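Local coordinates for protein cysteine desulfurase (Fervidobacterium islandicum, PDB 6A6E) that probably catalyses the pyridoxal-phosphate-dependent removal of sulfur from cysteine, as a SufS-type cysteine desulfurase of a thermophilic bacterium, at residues H314-S319 against S341-V346. Residues are numbered along the deposited sequence; the frame is centred on the assembly and turned at random.
Sequences HVEELS and SHKSLV
The carboxylate of Glu-316 meets Lys-343 through OE2, which lies 3.3 Å from CE of that lysine, while two imidazoles each hold a bond within their own segment. On one face of the His-314 ring lies CG of Leu-318, and at its edge ND1 donates in the ring plane to Glu-317 OE2. The His-342 ring carries the backbone of Leu-345 at its edge, NE2 reaching Leu-345 O. CE of Lys-343 also lies against CG of Glu-316, at 3.5 Å. The final bend of the lysine (chi4 -53°) carries NZ to Ser-340 O, 4.1 Å from Glu-316 OE2 and too far for a salt bridge; Glu-316 OE1 pairs instead with Lys-313. Ser-319 ties helix to loop. With OG beside its own backbone N (chi1 -57°), the hydroxyl donates to Val-315 O at 2.7 Å, from above the carbonyl plane and on the face opposite Ser-319 N, and accepts a nearly straight bond from Ser-344 N (2.9 Å, 163°). Replacing Ser-319 with alanine would probably leave the buried Ser-344 N without its mate and the loop less firmly held to the helix. Ser-344 OG makes a weak hydrogen bond to Gln-185 of the cofactor pocket, and the side chain of Ser-344 lies about 9 Å from the bound pyridoxal phosphate. Helix 308-327 thus packs against the entry to strand 345-350, characteristic of the small domain of fold-type I, class-V aminotransferase-like enzymes.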
loop_
_atom_site.group_PDB
_atom_site.type_symbol
_atom_site.label_atom_id
_atom_site.label_comp_id
_atom_site.label_asym_id
_atom_site.label_seq_id
_atom_site.Cartn_x
_atom_site.Cartn_y
_atom_site.Cartn_z
ATOM N N HIS A 314 -6.579 -15.935 25.628
ATOM C CA HIS A 314 -6.235 -17.167 24.952
ATOM C C HIS A 314 -4.773 -17.156 24.517
ATOM O O HIS A 314 -4.014 -18.080 24.839
ATOM C CB HIS A 314 -7.149 -17.426 23.783
ATOM C CG HIS A 314 -6.762 -18.608 22.954
ATOM N ND1 HIS A 314 -6.716 -19.890 23.455
ATOM C CD2 HIS A 314 -6.455 -18.714 21.638
ATOM C CE1 HIS A 314 -6.388 -20.732 22.493
ATOM N NE2 HIS A 314 -6.223 -20.050 21.378
ATOM N N VAL A 315 -4.363 -16.088 23.841
ATOM C CA VAL A 315 -2.971 -15.957 23.448
ATOM C C VAL A 315 -2.022 -15.971 24.656
ATOM O O VAL A 315 -0.967 -16.567 24.606
ATOM C CB VAL A 315 -2.726 -14.682 22.582
ATOM C CG1 VAL A 315 -1.270 -14.608 22.230
ATOM C CG2 VAL A 315 -3.469 -14.783 21.269
ATOM N N GLU A 316 -2.429 -15.327 25.743
ATOM C CA GLU A 316 -1.684 -15.354 26.982
ATOM C C GLU A 316 -1.501 -16.785 27.502
ATOM O O GLU A 316 -0.403 -17.178 27.838
ATOM C CB GLU A 316 -2.395 -14.475 28.012
ATOM C CG GLU A 316 -1.700 -14.303 29.336
ATOM C CD GLU A 316 -2.218 -13.064 30.056
ATOM O OE1 GLU A 316 -3.419 -13.053 30.427
ATOM O OE2 GLU A 316 -1.443 -12.094 30.231
ATOM N N GLU A 317 -2.542 -17.580 27.503
ATOM C CA GLU A 317 -2.416 -18.941 28.040
ATOM C C GLU A 317 -1.596 -19.813 27.078
ATOM O O GLU A 317 -0.800 -20.650 27.504
ATOM C CB GLU A 317 -3.793 -19.559 28.393
ATOM C CG GLU A 317 -4.478 -20.324 27.272
ATOM C CD GLU A 317 -5.970 -20.627 27.537
ATOM O OE1 GLU A 317 -6.324 -20.667 28.762
ATOM O OE2 GLU A 317 -6.749 -20.818 26.512
ATOM N N LEU A 318 -1.743 -19.603 25.770
ATOM C CA LEU A 318 -0.904 -20.324 24.838
ATOM C C LEU A 318 0.548 -19.974 25.035
ATOM O O LEU A 318 1.377 -20.847 24.978
ATOM C CB LEU A 318 -1.259 -20.009 23.393
ATOM C CG LEU A 318 -2.537 -20.579 22.874
ATOM C CD1 LEU A 318 -2.765 -20.004 21.481
ATOM C CD2 LEU A 318 -2.424 -22.096 22.842
ATOM N N SER A 319 0.830 -18.693 25.238
ATOM C CA SER A 319 2.189 -18.211 25.430
ATOM C C SER A 319 2.858 -18.805 26.649
ATOM O O SER A 319 4.055 -19.160 26.588
ATOM C CB SER A 319 2.263 -16.686 25.585
ATOM O OG SER A 319 1.700 -16.021 24.482
ATOM N N SER A 341 6.203 -10.635 31.187
ATOM C CA SER A 341 6.378 -9.765 30.016
ATOM C C SER A 341 6.567 -10.554 28.684
ATOM O O SER A 341 6.347 -9.983 27.596
ATOM C CB SER A 341 7.521 -8.743 30.196
ATOM O OG SER A 341 8.815 -9.330 29.946
ATOM N N HIS A 342 6.919 -11.836 28.755
ATOM C CA HIS A 342 7.238 -12.608 27.548
ATOM C C HIS A 342 5.953 -13.139 26.972
ATOM O O HIS A 342 5.276 -13.916 27.620
ATOM C CB HIS A 342 8.191 -13.776 27.891
ATOM C CG HIS A 342 8.834 -14.416 26.695
ATOM N ND1 HIS A 342 10.192 -14.640 26.625
ATOM C CD2 HIS A 342 8.310 -14.890 25.532
ATOM C CE1 HIS A 342 10.482 -15.205 25.459
ATOM N NE2 HIS A 342 9.358 -15.367 24.780
ATOM N N LYS A 343 5.561 -12.700 25.783
ATOM C CA LYS A 343 4.319 -13.188 25.182
ATOM C C LYS A 343 4.486 -13.495 23.725
ATOM O O LYS A 343 5.452 -13.093 23.152
ATOM C CB LYS A 343 3.228 -12.108 25.337
ATOM C CG LYS A 343 2.837 -11.848 26.806
ATOM C CD LYS A 343 1.749 -12.824 27.199
ATOM C CE LYS A 343 1.361 -12.846 28.684
ATOM N NZ LYS A 343 2.481 -13.026 29.652
ATOM N N SER A 344 3.563 -14.282 23.170
ATOM C CA SER A 344 3.337 -14.472 21.716
ATOM C C SER A 344 4.282 -15.441 21.052
ATOM O O SER A 344 3.865 -16.153 20.127
ATOM C CB SER A 344 3.525 -13.178 20.893
ATOM O OG SER A 344 2.535 -12.319 21.193
ATOM N N LEU A 345 5.554 -15.387 21.433
ATOM C CA LEU A 345 6.589 -16.079 20.692
ATOM C C LEU A 345 7.828 -16.415 21.505
ATOM O O LEU A 345 8.157 -15.721 22.466
ATOM C CB LEU A 345 7.010 -15.189 19.507
ATOM C CG LEU A 345 7.614 -13.813 19.848
ATOM C CD1 LEU A 345 9.113 -13.908 19.988
ATOM C CD2 LEU A 345 7.225 -12.696 18.847
ATOM N N VAL A 346 8.536 -17.451 21.030
ATOM C CA VAL A 346 9.749 -17.934 21.625
ATOM C C VAL A 346 10.789 -18.122 20.565
ATOM O O VAL A 346 10.596 -18.897 19.644
ATOM C CB VAL A 346 9.484 -19.292 22.334
ATOM C CG1 VAL A 346 10.770 -19.867 22.986
ATOM C CG2 VAL A 346 8.488 -19.033 23.413
#